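Local coordinates for ADP-ribosylating toxin CARDS (Mycoplasma pneumoniae, PDB 4TLV), which transfers the ADP-ribosyl group of NAD(+) to target proteins, causes vacuolation of mammalian cells and disrupts respiratory epithelium, at residues Arg147-Val157 and Val170-His181; Gln369-Val378 and Glu416-Glu424. One frame throughout, in Å; residues are numbered along the deposited sequence.

How the contacts relate
Contact 1 lies in the N-terminal mono-ADP-ribosyltransferase domain, where it pairs strands 146-156 and 168-181 inside an antiparallel five-stranded sheet. Contact 2 comes later in the chain, in the D2 beta-trefoil domain, and pairs strand 375-380 with strand 415-421. The two share no sheet, and their centres are about 18 Å apart, on the same side of the centre of the chain. They nevertheless touch: Val155, Pro156 and Val157, at the end of the first strand of contact 1, pack on Ile373 in the turn of contact 2, and Val157 also meets Val422. This apolar patch forms part of the interface between the catalytic domain and D2.

Contact 1: Arg147-Val157 and Val170-His181; sequences RSAWLVDAVPV and VETTRINEPEMH. With SO4 (sulfate ion), chain G.
The indole of Trp150 takes the chain of Glu179 over one face: CG of Glu179 stands 3.2 Å above the ring plane, offset toward the rim, and the two side chains run alongside each other. Glu179 reaches there because CG is anti to its backbone N (chi1 -175°) and the chain beyond is extended. In the ring plane, NE1 of Trp150 gives its hydrogen to a water that in turn donates to Glu177 OE1. Ile175 CG2 meets Trp150 CB at 3.6 Å, oblique to the ring.

Farther along the hairpin, Arg174 closes on the carboxylate of Asp153 through a two-pronged salt bridge, NE to OD1 at 3.1 Å and NH2 to OD2 at 2.7 Å. Guanidinium and carboxylate are nearly coplanar, 10° apart, which fixes the rotation of both. Asn176 ND2 adds two weak bonds, to Asp153 OD2 and to Leu151 O, and the latter carbonyl also receives Asn176 N at 2.9 Å.

The backbones form two antiparallel ladders. Ala149 pairs with Met180 in one; Asp153 with Arg174 and Val155 with Thr172 in the other. Between them the register shifts by two residues across a loop that holds the cis peptide before Pro178. A water bridges this break, accepting from Leu151 N and donating to Asn176 O and Pro178 O.

At the start of the first strand, Arg147 holds a sulfate, probably from the crystallisation liquor, NH1 to O1 and NH2 to O4, both at 2.9 Å; the ion also accepts from Arg8 NE. Arg147 NE makes a salt bridge to Glu82, which Arg147 and Ser148 both face in a classic beta bulge. The whole is an antiparallel beta hairpin, irregular at its middle, within the five-stranded antiparallel sheet of the pertussis-toxin-like ADP-ribosyltransferase domain.

Contact 2: Gln369-Val378 and Glu416-Glu424; sequences QDIAITQFRV and EELQIIVDE
Arg377 and Glu417 form a two-pronged salt bridge, NE to OE2 at 2.9 Å and NH2 to OE1 at 3.1 Å. Both oxygens are approached from the syn side, and the guanidinium and carboxylate planes differ by 26°, so the pair lies almost flat. Each side chain sets out with CG anti to the backbone N (chi1 166° for Arg377, -173° for Glu417); Glu417 then runs extended, whereas Arg377 bends at chi3, and the two side chains cross at about a right angle although their end groups are nearly coplanar. Glu417 OE2 has two further donors: a water that also links Val378 N and Leu418 O, and, weakly, Gln419 NE2 at 3.2 Å.

Three backbone bonds join the segments, Phe376 N to Ile420 O, Ile420 N to Phe376 O, and Val422 N to Thr374 O. Before the strand, Asp370 takes Thr374 N and Gln375 N on OD1 and the Thr374 hydroxyl on OD2, bracing the type I turn that runs from Asp370 to Ile373.

On the face carrying Phe376 and Ile420, the packing is apolar. Val422 CG2 comes obliquely to Phe376 CE1 at 3.8 Å, and Ile420 CD1 touches Val378 CG2 at 3.6 Å. Met366 and Leu279, from neighbouring strands, also pack on Ile420, within the D2 beta-trefoil.

The contact thus combines a hydrophobic layer with a paired charge: the carboxylate of buried Glu417 is met by guanidinium, amide and water donors, which would probably stabilise its ionised form.

Contact 1: Arg147-Val157 and Val170-His181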
loop_
_atom_site.group_PDB
_atom_site.type_symbol
_atom_site.label_atom_id
_atom_site.label_comp_id
_atom_site.label_asym_id
_atom_site.label_seq_id
_atom_site.Cartn_x
_atom_site.Cartn_y
_atom_site.Cartn_z
ATOM N N ARG A 147 -17.437 11.254 -12.498
ATOM C CA ARG A 147 -18.128 12.317 -11.781
ATOM C C ARG A 147 -17.452 13.671 -11.922
ATOM O O ARG A 147 -18.130 14.679 -12.124
ATOM C CB ARG A 147 -18.305 11.991 -10.294
ATOM C CG ARG A 147 -19.100 13.080 -9.534
ATOM C CD ARG A 147 -19.591 12.616 -8.158
ATOM N NE ARG A 147 -18.538 12.714 -7.141
ATOM C CZ ARG A 147 -18.765 12.637 -5.837
ATOM N NH1 ARG A 147 -20.009 12.461 -5.384
ATOM N NH2 ARG A 147 -17.761 12.741 -4.981
ATOM N N SER A 148 -16.124 13.694 -11.796
ATOM C CA SER A 148 -15.395 14.966 -11.677
ATOM C C SER A 148 -14.026 14.894 -12.332
ATOM O O SER A 148 -13.507 13.808 -12.596
ATOM C CB SER A 148 -15.195 15.328 -10.198
ATOM O OG SER A 148 -16.407 15.217 -9.470
ATOM N N ALA A 149 -13.430 16.060 -12.565
ATOM C CA ALA A 149 -12.043 16.146 -13.014
ATOM C C ALA A 149 -11.364 17.362 -12.390
ATOM O O ALA A 149 -12.034 18.349 -12.083
ATOM C CB ALA A 149 -11.982 16.235 -14.515
ATOM N N TRP A 150 -10.045 17.266 -12.181
ATOM C CA TRP A 150 -9.214 18.398 -11.759
ATOM C C TRP A 150 -8.013 18.483 -12.681
ATOM O O TRP A 150 -7.439 17.462 -13.053
ATOM C CB TRP A 150 -8.646 18.202 -10.349
ATOM C CG TRP A 150 -9.635 18.126 -9.264
ATOM C CD1 TRP A 150 -9.997 19.128 -8.414
ATOM C CD2 TRP A 150 -10.400 16.981 -8.888
ATOM N NE1 TRP A 150 -10.941 18.675 -7.524
ATOM C CE2 TRP A 150 -11.204 17.357 -7.796
ATOM C CE3 TRP A 150 -10.471 15.665 -9.361
ATOM C CZ2 TRP A 150 -12.078 16.471 -7.172
ATOM C CZ3 TRP A 150 -11.341 14.789 -8.745
ATOM C CH2 TRP A 150 -12.133 15.196 -7.662
ATOM N N LEU A 151 -7.612 19.699 -13.037
ATOM C CA LEU A 151 -6.354 19.895 -13.746
ATOM C C LEU A 151 -5.210 19.585 -12.788
ATOM O O LEU A 151 -5.207 20.054 -11.652
ATOM C CB LEU A 151 -6.241 21.345 -14.235
ATOM C CG LEU A 151 -4.896 21.717 -14.854
ATOM C CD1 LEU A 151 -4.632 20.922 -16.129
ATOM C CD2 LEU A 151 -4.834 23.218 -15.125
ATOM N N VAL A 152 -4.249 18.775 -13.217
ATOM C CA VAL A 152 -3.091 18.519 -12.359
ATOM C C VAL A 152 -1.841 18.894 -13.118
ATOM O O VAL A 152 -1.815 18.847 -14.344
ATOM C CB VAL A 152 -2.993 17.053 -11.901
ATOM C CG1 VAL A 152 -4.270 16.642 -11.179
ATOM C CG2 VAL A 152 -2.734 16.140 -13.083
ATOM N N ASP A 153 -0.806 19.287 -12.389
ATOM C CA ASP A 153 0.467 19.587 -13.027
ATOM C C ASP A 153 1.632 19.080 -12.183
ATOM O O ASP A 153 1.485 18.785 -10.988
ATOM C CB ASP A 153 0.594 21.087 -13.354
ATOM C CG ASP A 153 0.547 21.970 -12.117
ATOM O OD1 ASP A 153 0.815 21.469 -11.012
ATOM O OD2 ASP A 153 0.267 23.181 -12.249
ATOM N N ALA A 154 2.779 18.932 -12.828
ATOM C CA ALA A 154 3.983 18.533 -12.130
ATOM C C ALA A 154 4.904 19.741 -12.158
ATOM O O ALA A 154 5.110 20.323 -13.220
ATOM C CB ALA A 154 4.631 17.360 -12.834
ATOM N N VAL A 155 5.448 20.109 -11.005
ATOM C CA VAL A 155 6.365 21.242 -10.909
ATOM C C VAL A 155 7.602 20.897 -10.077
ATOM O O VAL A 155 7.533 20.101 -9.135
ATOM C CB VAL A 155 5.654 22.459 -10.293
ATOM C CG1 VAL A 155 4.526 22.915 -11.199
ATOM C CG2 VAL A 155 5.116 22.106 -8.919
ATOM N N PRO A 156 8.750 21.506 -10.412
ATOM C CA PRO A 156 9.961 21.221 -9.633
ATOM C C PRO A 156 9.862 21.761 -8.204
ATOM O O PRO A 156 9.279 22.821 -7.976
ATOM C CB PRO A 156 11.074 21.967 -10.390
ATOM C CG PRO A 156 10.373 22.964 -11.278
ATOM C CD PRO A 156 8.978 22.447 -11.529
ATOM N N VAL A 157 10.465 21.045 -7.265
ATOM C CA VAL A 157 10.601 21.507 -5.888
ATOM C C VAL A 157 11.750 22.526 -5.768
ATOM O O VAL A 157 12.850 22.283 -6.249
ATOM C CB VAL A 157 10.858 20.315 -4.952
ATOM C CG1 VAL A 157 11.073 20.784 -3.502
ATOM C CG2 VAL A 157 9.675 19.316 -5.034
ATOM N N VAL A 170 14.091 17.139 -9.092
ATOM C CA VAL A 170 13.026 16.727 -8.187
ATOM C C VAL A 170 11.724 17.450 -8.496
ATOM O O VAL A 170 11.664 18.679 -8.473
ATOM C CB VAL A 170 13.413 17.000 -6.712
ATOM C CG1 VAL A 170 12.286 16.593 -5.770
ATOM C CG2 VAL A 170 14.715 16.274 -6.337
ATOM N N GLU A 171 10.682 16.669 -8.769
ATOM C CA GLU A 171 9.374 17.195 -9.094
ATOM C C GLU A 171 8.348 16.763 -8.061
ATOM O O GLU A 171 8.498 15.722 -7.414
ATOM C CB GLU A 171 8.905 16.657 -10.451
ATOM C CG GLU A 171 9.825 16.967 -11.599
ATOM C CD GLU A 171 9.616 18.363 -12.158
ATOM O OE1 GLU A 171 8.453 18.804 -12.272
ATOM O OE2 GLU A 171 10.628 19.004 -12.496
ATOM N N THR A 172 7.284 17.542 -7.946
ATOM C CA THR A 172 6.113 17.099 -7.208
ATOM C C THR A 172 4.887 17.392 -8.072
ATOM O O THR A 172 5.016 17.915 -9.182
ATOM C CB THR A 172 6.047 17.732 -5.791
ATOM O OG1 THR A 172 5.033 17.074 -5.023
ATOM C CG2 THR A 172 5.763 19.228 -5.849
ATOM N N THR A 173 3.708 17.022 -7.603
ATOM C CA THR A 173 2.497 17.232 -8.377
ATOM C C THR A 173 1.571 18.137 -7.602
ATOM O O THR A 173 1.694 18.278 -6.386
ATOM C CB THR A 173 1.786 15.904 -8.679
ATOM O OG1 THR A 173 1.526 15.225 -7.445
ATOM C CG2 THR A 173 2.677 15.015 -9.545
ATOM N N ARG A 174 0.654 18.773 -8.315
ATOM C CA ARG A 174 -0.350 19.607 -7.677
ATOM C C ARG A 174 -1.719 19.293 -8.262
ATOM O O ARG A 174 -1.863 19.118 -9.476
ATOM C CB ARG A 174 -0.020 21.089 -7.882
ATOM C CG ARG A 174 1.290 21.522 -7.239
ATOM C CD ARG A 174 1.454 23.026 -7.354
ATOM N NE ARG A 174 1.222 23.458 -8.726
ATOM C CZ ARG A 174 1.100 24.728 -9.097
ATOM N NH1 ARG A 174 1.194 25.694 -8.191
ATOM N NH2 ARG A 174 0.886 25.031 -10.372
ATOM N N ILE A 175 -2.720 19.202 -7.396
ATOM C CA ILE A 175 -4.091 19.090 -7.864
ATOM C C ILE A 175 -4.737 20.476 -7.790
ATOM O O ILE A 175 -4.988 21.012 -6.714
ATOM C CB ILE A 175 -4.881 18.058 -7.049
ATOM C CG1 ILE A 175 -4.148 16.711 -7.068
ATOM C CG2 ILE A 175 -6.314 17.917 -7.603
ATOM C CD1 ILE A 175 -4.775 15.651 -6.187
ATOM N N ASN A 176 -4.984 21.063 -8.947
ATOM C CA ASN A 176 -5.495 22.426 -8.993
ATOM C C ASN A 176 -7.020 22.539 -8.855
ATOM O O ASN A 176 -7.766 21.774 -9.475
ATOM C CB ASN A 176 -5.020 23.083 -10.284
ATOM C CG ASN A 176 -3.504 23.094 -10.388
ATOM O OD1 ASN A 176 -2.820 23.656 -9.529
ATOM N ND2 ASN A 176 -2.970 22.443 -11.419
ATOM N N GLU A 177 -7.473 23.481 -8.030
ATOM C CA GLU A 177 -8.885 23.876 -8.017
ATOM C C GLU A 177 -9.150 24.635 -9.304
ATOM O O GLU A 177 -8.216 25.150 -9.922
ATOM C CB GLU A 177 -9.212 24.769 -6.817
ATOM C CG GLU A 177 -8.889 24.164 -5.466
ATOM C CD GLU A 177 -9.572 22.822 -5.226
ATOM O OE1 GLU A 177 -10.561 22.510 -5.922
ATOM O OE2 GLU A 177 -9.118 22.075 -4.330
ATOM N N PRO A 178 -10.421 24.685 -9.739
ATOM C CA PRO A 178 -11.582 24.085 -9.083
ATOM C C PRO A 178 -11.931 22.737 -9.693
ATOM O O PRO A 178 -11.517 22.406 -10.802
ATOM C CB PRO A 178 -12.712 25.069 -9.417
ATOM C CG PRO A 178 -12.184 25.927 -10.589
ATOM C CD PRO A 178 -10.820 25.394 -10.963
ATOM N N GLU A 179 -12.715 21.968 -8.957
ATOM C CA GLU A 179 -13.220 20.708 -9.453
ATOM C C GLU A 179 -14.181 20.981 -10.594
ATOM O O GLU A 179 -14.963 21.928 -10.535
ATOM C CB GLU A 179 -13.947 20.008 -8.320
ATOM C CG GLU A 179 -14.434 18.627 -8.632
ATOM C CD GLU A 179 -15.269 18.084 -7.498
ATOM O OE1 GLU A 179 -15.051 18.509 -6.343
ATOM O OE2 GLU A 179 -16.146 17.242 -7.761
ATOM N N MET A 180 -14.116 20.170 -11.639
ATOM C CA MET A 180 -15.060 20.278 -12.739
ATOM C C MET A 180 -16.039 19.099 -12.692
ATOM O O MET A 180 -15.619 17.941 -12.689
ATOM C CB MET A 180 -14.304 20.283 -14.065
ATOM C CG MET A 180 -13.341 21.458 -14.216
ATOM S SD MET A 180 -12.228 21.265 -15.618
ATOM C CE MET A 180 -10.870 20.386 -14.843
ATOM N N HIS A 181 -17.338 19.382 -12.645
ATOM C CA HIS A 181 -18.334 18.313 -12.585
ATOM C C HIS A 181 -18.830 17.881 -13.961
ATOM O O HIS A 181 -19.104 18.715 -14.822
ATOM C CB HIS A 181 -19.528 18.705 -11.705
ATOM C CG HIS A 181 -20.588 17.643 -11.637
ATOM N ND1 HIS A 181 -20.436 16.486 -10.898
ATOM C CD2 HIS A 181 -21.803 17.551 -12.235
ATOM C CE1 HIS A 181 -21.519 15.736 -11.031
ATOM N NE2 HIS A 181 -22.363 16.358 -11.835
HETATM S S SO4 G . -19.546 11.216 -1.785
HETATM O O1 SO4 G . -20.641 11.457 -2.722
HETATM O O2 SO4 G . -19.915 11.631 -0.420
HETATM O O3 SO4 G . -19.255 9.786 -1.771
HETATM O O4 SO4 G . -18.363 11.987 -2.214
HETATM O O HOH W 1 -18.468 16.844 -9.091
HETATM O O HOH W 2 -11.723 19.938 -5.110
HETATM O O HOH W 3 -9.074 21.888 -11.740
HETATM O O HOH W 4 13.724 20.682 -8.102
#

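Contact 2: Gln369-Val378 and Glu416-Glu424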
loop_
_atom_site.group_PDB
_atom_site.type_symbol
_atom_site.label_atom_id
_atom_site.label_comp_id
_atom_site.label_asym_id
_atom_site.label_seq_id
_atom_site.Cartn_x
_atom_site.Cartn_y
_atom_site.Cartn_z
ATOM N N GLN A 369 2.532 24.809 -0.287
ATOM C CA GLN A 369 1.618 25.881 0.110
ATOM C C GLN A 369 1.951 27.231 -0.539
ATOM O O GLN A 369 1.122 28.137 -0.561
ATOM C CB GLN A 369 1.583 26.020 1.636
ATOM C CG GLN A 369 1.058 24.768 2.337
ATOM C CD GLN A 369 -0.373 24.452 1.977
ATOM O OE1 GLN A 369 -0.665 23.452 1.304
ATOM N NE2 GLN A 369 -1.283 25.309 2.413
ATOM N N ASP A 370 3.159 27.353 -1.070
ATOM C CA ASP A 370 3.612 28.594 -1.691
ATOM C C ASP A 370 3.917 28.333 -3.155
ATOM O O ASP A 370 4.134 27.190 -3.558
ATOM C CB ASP A 370 4.845 29.150 -0.967
ATOM C CG ASP A 370 6.019 28.173 -0.965
ATOM O OD1 ASP A 370 5.787 26.973 -1.191
ATOM O OD2 ASP A 370 7.171 28.597 -0.740
ATOM N N ILE A 371 3.926 29.387 -3.963
ATOM C CA ILE A 371 4.125 29.205 -5.397
ATOM C C ILE A 371 5.594 28.873 -5.704
ATOM O O ILE A 371 5.907 28.320 -6.760
ATOM C CB ILE A 371 3.617 30.430 -6.203
ATOM C CG1 ILE A 371 3.566 30.119 -7.699
ATOM C CG2 ILE A 371 4.465 31.648 -5.919
ATOM C CD1 ILE A 371 2.706 31.108 -8.496
ATOM N N ALA A 372 6.482 29.186 -4.767
ATOM C CA ALA A 372 7.898 28.844 -4.904
ATOM C C ALA A 372 8.166 27.362 -4.590
ATOM O O ALA A 372 9.298 26.891 -4.691
ATOM C CB ALA A 372 8.744 29.723 -3.998
ATOM N N ILE A 373 7.121 26.648 -4.186
ATOM C CA ILE A 373 7.216 25.222 -3.896
ATOM C C ILE A 373 8.337 24.920 -2.908
ATOM O O ILE A 373 9.252 24.160 -3.216
ATOM C CB ILE A 373 7.425 24.414 -5.190
ATOM C CG1 ILE A 373 6.545 24.972 -6.318
ATOM C CG2 ILE A 373 7.119 22.928 -4.953
ATOM C CD1 ILE A 373 5.038 24.716 -6.113
ATOM N N THR A 374 8.277 25.525 -1.721
ATOM C CA THR A 374 9.296 25.285 -0.702
ATOM C C THR A 374 8.722 24.995 0.667
ATOM O O THR A 374 9.461 24.607 1.562
ATOM C CB THR A 374 10.203 26.502 -0.481
ATOM O OG1 THR A 374 9.390 27.611 -0.071
ATOM C CG2 THR A 374 10.971 26.840 -1.735
ATOM N N GLN A 375 7.429 25.247 0.845
ATOM C CA GLN A 375 6.774 25.037 2.141
ATOM C C GLN A 375 5.632 24.036 1.976
ATOM O O GLN A 375 4.767 24.206 1.127
ATOM C CB GLN A 375 6.231 26.361 2.686
ATOM C CG GLN A 375 7.316 27.412 2.880
ATOM C CD GLN A 375 6.772 28.829 2.902
ATOM O OE1 GLN A 375 5.562 29.042 2.910
ATOM N NE2 GLN A 375 7.672 29.807 2.900
ATOM N N PHE A 376 5.630 23.003 2.808
ATOM C CA PHE A 376 4.717 21.886 2.606
ATOM C C PHE A 376 3.897 21.563 3.849
ATOM O O PHE A 376 4.442 21.337 4.922
ATOM C CB PHE A 376 5.520 20.653 2.164
ATOM C CG PHE A 376 6.153 20.798 0.807
ATOM C CD1 PHE A 376 7.301 21.551 0.638
ATOM C CD2 PHE A 376 5.607 20.161 -0.297
ATOM C CE1 PHE A 376 7.889 21.688 -0.624
ATOM C CE2 PHE A 376 6.185 20.296 -1.550
ATOM C CZ PHE A 376 7.321 21.060 -1.712
ATOM N N ARG A 377 2.582 21.533 3.676
ATOM C CA ARG A 377 1.675 21.093 4.717
ATOM C C ARG A 377 1.650 19.574 4.717
ATOM O O ARG A 377 1.596 18.941 3.667
ATOM C CB ARG A 377 0.279 21.652 4.465
ATOM C CG ARG A 377 -0.852 20.988 5.290
ATOM C CD ARG A 377 -2.166 21.766 5.078
ATOM N NE ARG A 377 -2.090 23.105 5.672
ATOM C CZ ARG A 377 -2.710 24.190 5.203
ATOM N NH1 ARG A 377 -3.462 24.132 4.107
ATOM N NH2 ARG A 377 -2.577 25.339 5.838
ATOM N N VAL A 378 1.709 18.991 5.900
ATOM C CA VAL A 378 1.721 17.533 6.024
ATOM C C VAL A 378 0.407 17.119 6.666
ATOM O O VAL A 378 0.122 17.519 7.796
ATOM C CB VAL A 378 2.911 17.085 6.882
ATOM C CG1 VAL A 378 2.898 15.556 7.104
ATOM C CG2 VAL A 378 4.216 17.516 6.209
ATOM N N GLU A 416 0.154 25.640 17.019
ATOM C CA GLU A 416 0.340 26.289 15.732
ATOM C C GLU A 416 0.849 25.284 14.714
ATOM O O GLU A 416 1.565 24.347 15.066
ATOM C CB GLU A 416 1.314 27.454 15.834
ATOM C CG GLU A 416 2.761 27.036 15.776
ATOM C CD GLU A 416 3.689 28.209 15.592
ATOM O OE1 GLU A 416 3.207 29.298 15.210
ATOM O OE2 GLU A 416 4.901 28.040 15.825
ATOM N N GLU A 417 0.493 25.497 13.454
ATOM C CA GLU A 417 0.859 24.559 12.406
ATOM C C GLU A 417 2.346 24.611 12.069
ATOM O O GLU A 417 2.974 25.665 12.097
ATOM C CB GLU A 417 0.010 24.762 11.143
ATOM C CG GLU A 417 0.269 23.675 10.078
ATOM C CD GLU A 417 -0.381 23.951 8.725
ATOM O OE1 GLU A 417 -1.142 24.943 8.597
ATOM O OE2 GLU A 417 -0.130 23.159 7.785
ATOM N N LEU A 418 2.890 23.439 11.767
ATOM C CA LEU A 418 4.263 23.271 11.327
ATOM C C LEU A 418 4.230 22.808 9.887
ATOM O O LEU A 418 3.448 21.927 9.530
ATOM C CB LEU A 418 4.932 22.177 12.141
ATOM C CG LEU A 418 5.083 22.412 13.635
ATOM C CD1 LEU A 418 5.295 21.085 14.323
ATOM C CD2 LEU A 418 6.254 23.346 13.859
ATOM N N GLN A 419 5.080 23.392 9.062
ATOM C CA GLN A 419 5.165 23.002 7.670
ATOM C C GLN A 419 6.611 22.665 7.358
ATOM O O GLN A 419 7.534 23.238 7.936
ATOM C CB GLN A 419 4.634 24.117 6.757
ATOM C CG GLN A 419 3.134 24.379 6.962
ATOM C CD GLN A 419 2.548 25.386 5.985
ATOM O OE1 GLN A 419 3.274 26.075 5.277
ATOM N NE2 GLN A 419 1.217 25.470 5.949
ATOM N N ILE A 420 6.810 21.708 6.465
ATOM C CA ILE A 420 8.162 21.338 6.085
ATOM C C ILE A 420 8.765 22.449 5.252
ATOM O O ILE A 420 8.132 22.961 4.346
ATOM C CB ILE A 420 8.187 20.027 5.287
ATOM C CG1 ILE A 420 7.636 18.903 6.176
ATOM C CG2 ILE A 420 9.623 19.729 4.820
ATOM C CD1 ILE A 420 7.816 17.521 5.624
ATOM N N ILE A 421 9.998 22.822 5.562
ATOM C CA ILE A 421 10.679 23.830 4.768
ATOM C C ILE A 421 11.829 23.178 4.011
ATOM O O ILE A 421 12.625 22.438 4.585
ATOM C CB ILE A 421 11.177 25.002 5.639
ATOM C CG1 ILE A 421 12.128 24.490 6.718
ATOM C CG2 ILE A 421 9.981 25.713 6.269
ATOM C CD1 ILE A 421 12.824 25.589 7.537
ATOM N N VAL A 422 11.896 23.460 2.720
ATOM C CA VAL A 422 12.890 22.854 1.854
ATOM C C VAL A 422 13.912 23.896 1.428
ATOM O O VAL A 422 13.565 24.921 0.838
ATOM C CB VAL A 422 12.236 22.255 0.600
ATOM C CG1 VAL A 422 13.311 21.765 -0.374
ATOM C CG2 VAL A 422 11.295 21.115 0.989
ATOM N N ASP A 423 15.171 23.608 1.709
ATOM C CA ASP A 423 16.253 24.519 1.410
ATOM C C ASP A 423 17.568 23.782 1.645
ATOM O O ASP A 423 17.606 22.770 2.343
ATOM C CB ASP A 423 16.166 25.733 2.333
ATOM C CG ASP A 423 17.185 26.797 1.987
ATOM O OD1 ASP A 423 16.896 27.607 1.073
ATOM O OD2 ASP A 423 18.272 26.814 2.622
ATOM N N GLU A 424 18.651 24.280 1.072
ATOM C CA GLU A 424 19.951 23.658 1.305
ATOM C C GLU A 424 20.204 23.466 2.803
ATOM O O GLU A 424 20.709 22.431 3.226
ATOM C CB GLU A 424 21.071 24.493 0.688
ATOM C CG GLU A 424 22.457 23.866 0.830
ATOM C CD GLU A 424 23.553 24.696 0.163
ATOM O OE1 GLU A 424 23.229 25.782 -0.376
ATOM O OE2 GLU A 424 24.732 24.267 0.177
HETATM O O HOH W 5 1.256 20.929 8.181
#